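PDB 4Q1Q: Adhesin/invasin TibA autotransporter from Escherichia coli, which mediates adhesion to and invasion of human intestinal epithelial cells, drives bacterial aggregation through contacts between its own molecules, and enhances biofilm formation. Local coordinates for residues 206-220 and 225-239. Sequence-based numbering, arbitrary orientation.
With 289 (D-glycero-alpha-D-manno-heptopyranose), chain T; 289 (D-glycero-alpha-D-manno-heptopyranose), chain B; 289 (D-glycero-alpha-D-manno-heptopyranose), chain U; 289 (D-glycero-alpha-D-manno-heptopyranose), chain Q.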
loop_
_atom_site.group_PDB
_atom_site.type_symbol
_atom_site.label_atom_id
_atom_site.label_comp_id
_atom_site.label_asym_id
_atom_site.label_seq_id
_atom_site.Cartn_x
_atom_site.Cartn_y
_atom_site.Cartn_z
ATOM N N GLY A 206 -16.958 -1.946 3.300
ATOM C CA GLY A 206 -17.129 -2.610 2.007
ATOM C C GLY A 206 -16.087 -3.675 1.738
ATOM O O GLY A 206 -15.597 -3.822 0.621
ATOM N N THR A 207 -15.756 -4.423 2.784
ATOM C CA THR A 207 -14.895 -5.590 2.672
ATOM C C THR A 207 -15.661 -6.771 2.087
ATOM O O THR A 207 -16.823 -7.014 2.423
ATOM C CB THR A 207 -14.368 -5.992 4.065
ATOM O OG1 THR A 207 -13.833 -4.837 4.720
ATOM C CG2 THR A 207 -13.269 -7.029 3.981
ATOM N N SER A 208 -14.976 -7.523 1.237
ATOM C CA SER A 208 -15.463 -8.807 0.754
ATOM C C SER A 208 -14.446 -9.877 1.117
ATOM O O SER A 208 -13.263 -9.728 0.814
ATOM C CB SER A 208 -15.645 -8.756 -0.766
ATOM O OG SER A 208 -16.386 -7.595 -1.107
ATOM N N ILE A 209 -14.922 -10.958 1.732
ATOM C CA ILE A 209 -14.054 -12.036 2.194
ATOM C C ILE A 209 -14.406 -13.357 1.498
ATOM O O ILE A 209 -15.439 -13.974 1.766
ATOM C CB ILE A 209 -14.141 -12.184 3.730
ATOM C CG1 ILE A 209 -14.140 -10.809 4.408
ATOM C CG2 ILE A 209 -12.990 -13.046 4.238
ATOM C CD1 ILE A 209 -14.210 -10.844 5.919
ATOM N N TYR A 210 -13.546 -13.783 0.583
ATOM C CA TYR A 210 -13.778 -14.990 -0.209
ATOM C C TYR A 210 -13.114 -16.172 0.492
ATOM O O TYR A 210 -12.308 -16.004 1.417
ATOM C CB TYR A 210 -13.263 -14.834 -1.649
ATOM C CG TYR A 210 -13.902 -13.696 -2.426
ATOM C CD1 TYR A 210 -15.142 -13.834 -3.044
ATOM C CD2 TYR A 210 -13.282 -12.454 -2.508
ATOM C CE1 TYR A 210 -15.733 -12.777 -3.723
ATOM C CE2 TYR A 210 -13.861 -11.405 -3.201
ATOM C CZ TYR A 210 -15.085 -11.565 -3.809
ATOM O OH TYR A 210 -15.601 -10.476 -4.477
ATOM N N ASN A 211 -13.463 -17.368 0.029
ATOM C CA ASN A 211 -12.946 -18.614 0.594
ATOM C C ASN A 211 -11.492 -18.520 1.039
ATOM O O ASN A 211 -10.649 -18.112 0.254
ATOM C CB ASN A 211 -13.042 -19.744 -0.429
ATOM C CG ASN A 211 -12.636 -21.083 0.154
ATOM O OD1 ASN A 211 -13.140 -21.468 1.204
ATOM N ND2 ASN A 211 -11.730 -21.788 -0.515
ATOM N N GLY A 212 -11.198 -18.913 2.275
ATOM C CA GLY A 212 -9.824 -18.930 2.764
ATOM C C GLY A 212 -9.325 -17.589 3.270
ATOM O O GLY A 212 -8.230 -17.514 3.834
ATOM N N GLY A 213 -10.085 -16.522 3.047
ATOM C CA GLY A 213 -9.620 -15.194 3.458
ATOM C C GLY A 213 -10.111 -14.866 4.857
ATOM O O GLY A 213 -11.115 -15.418 5.306
ATOM N N ARG A 214 -9.413 -13.987 5.571
ATOM C CA ARG A 214 -9.829 -13.674 6.944
ATOM C C ARG A 214 -9.702 -12.187 7.280
ATOM O O ARG A 214 -8.723 -11.531 6.923
ATOM C CB ARG A 214 -9.005 -14.490 7.951
ATOM C CG ARG A 214 -9.427 -15.943 8.166
ATOM C CD ARG A 214 -8.791 -16.916 7.188
ATOM N NE ARG A 214 -9.171 -18.315 7.400
ATOM C CZ ARG A 214 -10.228 -18.932 6.875
ATOM N NH1 ARG A 214 -11.113 -18.292 6.118
ATOM N NH2 ARG A 214 -10.434 -20.215 7.151
ATOM N N GLN A 215 -10.698 -11.664 7.991
ATOM C CA GLN A 215 -10.602 -10.338 8.579
ATOM C C GLN A 215 -10.631 -10.522 10.090
ATOM O O GLN A 215 -11.497 -11.211 10.613
ATOM C CB GLN A 215 -11.766 -9.449 8.163
ATOM C CG GLN A 215 -11.713 -8.028 8.710
ATOM C CD GLN A 215 -12.980 -7.272 8.354
ATOM O OE1 GLN A 215 -14.058 -7.568 8.875
ATOM N NE2 GLN A 215 -12.854 -6.266 7.487
ATOM N N TYR A 216 -9.707 -9.848 10.765
ATOM C CA TYR A 216 -9.586 -9.924 12.209
ATOM C C TYR A 216 -9.854 -8.564 12.827
ATOM O O TYR A 216 -9.094 -7.634 12.598
ATOM C CB TYR A 216 -8.168 -10.369 12.557
ATOM C CG TYR A 216 -7.708 -11.641 11.885
ATOM C CD1 TYR A 216 -8.059 -12.895 12.376
ATOM C CD2 TYR A 216 -6.863 -11.581 10.789
ATOM C CE1 TYR A 216 -7.611 -14.063 11.776
ATOM C CE2 TYR A 216 -6.398 -12.736 10.190
ATOM C CZ TYR A 216 -6.793 -13.964 10.671
ATOM O OH TYR A 216 -6.335 -15.062 9.995
ATOM N N VAL A 217 -10.937 -8.441 13.586
ATOM C CA VAL A 217 -11.297 -7.149 14.144
ATOM C C VAL A 217 -10.907 -7.127 15.620
ATOM O O VAL A 217 -11.525 -7.762 16.465
ATOM C CB VAL A 217 -12.795 -6.860 13.941
ATOM C CG1 VAL A 217 -13.153 -5.448 14.370
ATOM C CG2 VAL A 217 -13.133 -7.063 12.468
ATOM N N SER A 218 -9.900 -6.335 15.950
ATOM C CA SER A 218 -9.449 -6.293 17.330
ATOM C C SER A 218 -9.862 -4.974 17.952
ATOM O O SER A 218 -10.567 -4.165 17.342
ATOM C CB SER A 218 -7.941 -6.470 17.400
ATOM O OG SER A 218 -7.634 -7.801 17.049
ATOM N N SER A 219 -9.474 -4.853 19.218
ATOM C CA SER A 219 -9.864 -3.763 20.093
ATOM C C SER A 219 -9.796 -2.391 19.435
ATOM O O SER A 219 -8.761 -1.952 18.917
ATOM C CB SER A 219 -8.991 -3.795 21.352
ATOM O OG SER A 219 -9.481 -2.868 22.310
ATOM N N GLY A 220 -10.942 -1.717 19.465
ATOM C CA GLY A 220 -11.054 -0.393 18.875
ATOM C C GLY A 220 -11.320 -0.464 17.379
ATOM O O GLY A 220 -11.594 0.564 16.774
ATOM N N ASN A 225 -20.148 -3.227 6.620
ATOM C CA ASN A 225 -20.638 -3.608 5.303
ATOM C C ASN A 225 -19.625 -4.595 4.771
ATOM O O ASN A 225 -18.807 -4.308 3.893
ATOM C CB ASN A 225 -20.896 -2.421 4.366
ATOM C CG ASN A 225 -21.231 -2.856 2.951
ATOM O OD1 ASN A 225 -21.750 -3.942 2.714
ATOM N ND2 ASN A 225 -20.896 -2.009 1.991
ATOM N N THR A 226 -19.691 -5.781 5.367
ATOM C CA THR A 226 -18.737 -6.822 5.023
ATOM C C THR A 226 -19.509 -7.975 4.411
ATOM O O THR A 226 -20.610 -8.276 4.868
ATOM C CB THR A 226 -17.977 -7.311 6.263
ATOM O OG1 THR A 226 -17.336 -6.192 6.884
ATOM C CG2 THR A 226 -16.944 -8.374 5.878
ATOM N N THR A 227 -18.950 -8.625 3.395
ATOM C CA THR A 227 -19.656 -9.776 2.846
ATOM C C THR A 227 -18.728 -10.955 3.024
ATOM O O THR A 227 -17.580 -10.896 2.603
ATOM C CB THR A 227 -20.122 -9.640 1.377
ATOM O OG1 THR A 227 -21.193 -8.703 1.318
ATOM C CG2 THR A 227 -20.733 -10.930 0.847
ATOM N N VAL A 228 -19.249 -11.984 3.689
ATOM C CA VAL A 228 -18.470 -13.188 3.949
ATOM C C VAL A 228 -18.983 -14.309 3.035
ATOM O O VAL A 228 -20.080 -14.859 3.213
ATOM C CB VAL A 228 -18.489 -13.614 5.433
ATOM C CG1 VAL A 228 -17.362 -14.602 5.700
ATOM C CG2 VAL A 228 -18.363 -12.415 6.363
ATOM N N TYR A 229 -18.171 -14.600 2.025
ATOM C CA TYR A 229 -18.533 -15.591 1.022
ATOM C C TYR A 229 -18.088 -16.926 1.588
ATOM O O TYR A 229 -17.280 -17.003 2.517
ATOM C CB TYR A 229 -17.885 -15.325 -0.340
ATOM C CG TYR A 229 -18.368 -14.068 -1.038
ATOM C CD1 TYR A 229 -19.643 -13.991 -1.600
ATOM C CD2 TYR A 229 -17.552 -12.941 -1.115
ATOM C CE1 TYR A 229 -20.095 -12.826 -2.199
ATOM C CE2 TYR A 229 -17.985 -11.782 -1.721
ATOM C CZ TYR A 229 -19.253 -11.730 -2.263
ATOM O OH TYR A 229 -19.650 -10.558 -2.869
ATOM N N SER A 230 -18.643 -17.981 1.008
ATOM C CA SER A 230 -18.320 -19.347 1.399
ATOM C C SER A 230 -16.822 -19.550 1.651
ATOM O O SER A 230 -15.996 -19.207 0.816
ATOM C CB SER A 230 -18.827 -20.296 0.309
ATOM O OG SER A 230 -18.850 -21.654 0.721
ATOM N N GLY A 231 -16.468 -20.094 2.813
ATOM C CA GLY A 231 -15.084 -20.283 3.225
ATOM C C GLY A 231 -14.414 -19.061 3.838
ATOM O O GLY A 231 -13.253 -19.139 4.261
ATOM N N GLY A 232 -15.120 -17.933 3.856
ATOM C CA GLY A 232 -14.597 -16.712 4.461
ATOM C C GLY A 232 -14.921 -16.652 5.945
ATOM O O GLY A 232 -15.894 -17.245 6.398
ATOM N N ARG A 233 -14.145 -15.868 6.684
ATOM C CA ARG A 233 -14.430 -15.647 8.094
ATOM C C ARG A 233 -14.113 -14.220 8.477
ATOM O O ARG A 233 -13.004 -13.766 8.247
ATOM C CB ARG A 233 -13.590 -16.578 8.980
ATOM C CG ARG A 233 -14.027 -16.524 10.440
ATOM C CD ARG A 233 -13.469 -17.641 11.309
ATOM N NE ARG A 233 -12.015 -17.527 11.357
ATOM C CZ ARG A 233 -11.160 -18.471 10.974
ATOM N NH1 ARG A 233 -11.590 -19.652 10.546
ATOM N NH2 ARG A 233 -9.857 -18.226 11.047
ATOM N N GLN A 234 -15.072 -13.543 9.096
ATOM C CA GLN A 234 -14.805 -12.347 9.869
ATOM C C GLN A 234 -14.633 -12.776 11.326
ATOM O O GLN A 234 -15.556 -13.374 11.882
ATOM C CB GLN A 234 -16.018 -11.435 9.785
ATOM C CG GLN A 234 -15.881 -10.090 10.453
ATOM C CD GLN A 234 -17.056 -9.191 10.090
ATOM O OE1 GLN A 234 -18.205 -9.548 10.305
ATOM N NE2 GLN A 234 -16.771 -8.052 9.483
ATOM N N HIS A 235 -13.480 -12.487 11.923
ATOM C CA HIS A 235 -13.194 -12.853 13.315
ATOM C C HIS A 235 -13.153 -11.605 14.199
ATOM O O HIS A 235 -12.294 -10.749 14.010
ATOM C CB HIS A 235 -11.873 -13.628 13.402
ATOM C CG HIS A 235 -11.799 -14.579 14.560
ATOM N ND1 HIS A 235 -11.494 -15.914 14.401
ATOM C CD2 HIS A 235 -12.083 -14.413 15.875
ATOM C CE1 HIS A 235 -11.551 -16.521 15.573
ATOM N NE2 HIS A 235 -11.916 -15.635 16.485
ATOM N N VAL A 236 -14.074 -11.495 15.152
ATOM C CA VAL A 236 -14.163 -10.316 16.005
ATOM C C VAL A 236 -13.669 -10.620 17.424
ATOM O O VAL A 236 -14.189 -11.529 18.068
ATOM C CB VAL A 236 -15.602 -9.799 16.100
ATOM C CG1 VAL A 236 -15.584 -8.410 16.731
ATOM C CG2 VAL A 236 -16.263 -9.768 14.725
ATOM N N TYR A 237 -12.701 -9.846 17.911
ATOM C CA TYR A 237 -12.083 -10.108 19.206
ATOM C C TYR A 237 -12.636 -9.087 20.188
ATOM O O TYR A 237 -13.501 -8.276 19.835
ATOM C CB TYR A 237 -10.558 -10.062 19.153
ATOM C CG TYR A 237 -10.016 -11.158 18.288
ATOM C CD1 TYR A 237 -9.907 -10.975 16.922
ATOM C CD2 TYR A 237 -9.589 -12.358 18.836
ATOM C CE1 TYR A 237 -9.403 -11.970 16.107
ATOM C CE2 TYR A 237 -9.075 -13.360 18.038
ATOM C CZ TYR A 237 -8.986 -13.153 16.678
ATOM O OH TYR A 237 -8.507 -14.145 15.861
ATOM N N ILE A 238 -12.156 -9.185 21.424
ATOM C CA ILE A 238 -12.689 -8.388 22.516
ATOM C C ILE A 238 -12.594 -6.911 22.167
ATOM O O ILE A 238 -11.538 -6.435 21.783
ATOM C CB ILE A 238 -12.079 -8.719 23.903
ATOM C CG1 ILE A 238 -12.654 -7.746 24.943
ATOM C CG2 ILE A 238 -10.558 -8.710 23.906
ATOM C CD1 ILE A 238 -12.827 -8.359 26.322
ATOM N N ASP A 239 -13.729 -6.222 22.288
ATOM C CA ASP A 239 -13.853 -4.790 22.095
ATOM C C ASP A 239 -13.692 -4.406 20.623
ATOM O O ASP A 239 -13.558 -3.218 20.332
ATOM C CB ASP A 239 -12.851 -4.027 22.967
ATOM C CG ASP A 239 -13.172 -4.104 24.459
ATOM O OD1 ASP A 239 -14.355 -3.985 24.839
ATOM O OD2 ASP A 239 -12.234 -4.282 25.263
HETATM O O7 289 T . -4.446 -5.750 21.053
HETATM C C7 289 T . -5.172 -5.967 19.840
HETATM C C6 289 T . -4.493 -7.106 19.095
HETATM O O6 289 T . -3.561 -7.765 19.955
HETATM C C5 289 T . -5.491 -8.130 18.576
HETATM O O5 289 T . -5.486 -7.824 17.183
HETATM C C1 289 T . -6.598 -8.372 16.508
HETATM C C2 289 T . -6.413 -9.878 16.557
HETATM O O2 289 T . -5.272 -10.202 15.759
HETATM C C3 289 T . -6.286 -10.359 18.000
HETATM O O3 289 T . -6.048 -11.775 18.029
HETATM C C4 289 T . -5.173 -9.613 18.713
HETATM O O4 289 T . -5.168 -10.105 20.057
HETATM O O7 289 B . -14.432 -24.047 -2.225
HETATM C C7 289 B . -14.696 -22.714 -2.680
HETATM C C6 289 B . -15.765 -21.914 -1.930
HETATM O O6 289 B . -16.714 -21.417 -2.887
HETATM C C5 289 B . -16.576 -22.550 -0.791
HETATM O O5 289 B . -17.948 -22.668 -1.179
HETATM C C1 289 B . -18.764 -22.739 -0.008
HETATM C C2 289 B . -18.574 -24.042 0.776
HETATM O O2 289 B . -19.210 -25.187 0.186
HETATM C C3 289 B . -17.074 -24.237 1.000
HETATM O O3 289 B . -16.795 -25.572 1.435
HETATM C C4 289 B . -16.209 -23.916 -0.214
HETATM O O4 289 B . -14.878 -23.912 0.293
HETATM O O7 289 U . -4.028 -1.130 24.250
HETATM C C7 289 U . -5.217 -1.720 23.724
HETATM C C6 289 U . -6.148 -0.584 23.309
HETATM O O6 289 U . -5.733 0.043 22.097
HETATM C C5 289 U . -7.563 -1.037 23.003
HETATM O O5 289 U . -7.734 -2.385 23.443
HETATM C C1 289 U . -9.101 -2.784 23.558
HETATM C C2 289 U . -9.767 -1.865 24.574
HETATM O O2 289 U . -9.007 -1.827 25.788
HETATM C C3 289 U . -9.858 -0.528 23.846
HETATM O O3 289 U . -10.601 0.498 24.509
HETATM C C4 289 U . -8.448 -0.004 23.679
HETATM O O4 289 U . -8.519 1.172 22.871
HETATM O O7 289 Q . -8.104 6.655 19.763
HETATM C C7 289 Q . -6.787 6.092 19.802
HETATM C C6 289 Q . -6.834 4.756 20.534
HETATM O O6 289 Q . -7.961 4.756 21.410
HETATM C C5 289 Q . -6.901 3.591 19.549
HETATM O O5 289 Q . -5.567 3.541 19.038
HETATM C C1 289 Q . -5.227 2.507 18.116
HETATM C C2 289 Q . -5.400 1.198 18.870
HETATM O O2 289 Q . -4.447 1.155 19.936
HETATM C C3 289 Q . -6.858 1.090 19.326
HETATM O O3 289 Q . -7.065 -0.126 20.051
HETATM C C4 289 Q . -7.291 2.265 20.197
HETATM O O4 289 Q . -8.687 2.079 20.455
HETATM O O HOH W 1 -9.088 -7.383 20.665
#
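The guanidinium of R214 has that of R233 over one face, CZ of R233 standing 3.9 Å above its plane, and G231 O at its edge; the two groups cross with their planes 49° apart and form no flat stack. Both arginines belong to neighbouring coils of a parallel beta-helix, where equivalent residues of successive coils come to lie beside each other; here it is the passenger part of an autotransporter, built on approximate 19-residue repeats. Round the Y237 ring, O3 of the heptose on S218 lies over one face, H235 CD2 over the opposite one, and V217 O at its edge. The rings of Y210 and Y229 run side by side, their planes near parallel but slid so far that they barely overlap.

Strands 207-209 and 214-217 pair in parallel with 226-228 and 233-236, their axes 4.7 Å apart in both cases. Matching type II turns, Y210 to G213 and Y229 to G232, carry each coil round the corner between them. Q215 and Q234, on the buried face with V217 and V236, form a glutamine pair between neighbouring coils: with CG anti to the backbone N and extended beyond it, the two chains run side by side, their amides lie nearly coplanar, and Q234 NE2 gives a straight bond (171°) to Q215 OE1 at 2.8 Å. Q234 OE1 is bonded to T245 OG1, and H235 NE2 to E256.

Heptoses are linked covalently to S218, S219 and S230 at the bends. At the 210-213 turn R214, bent at chi2 (87°), curls its NH1 back to G213 O; the same NH1 reaches G231 O at 3.0 Å, in that carbonyl's plane, while G212 N meets this oxygen from above the plane at 2.9 Å.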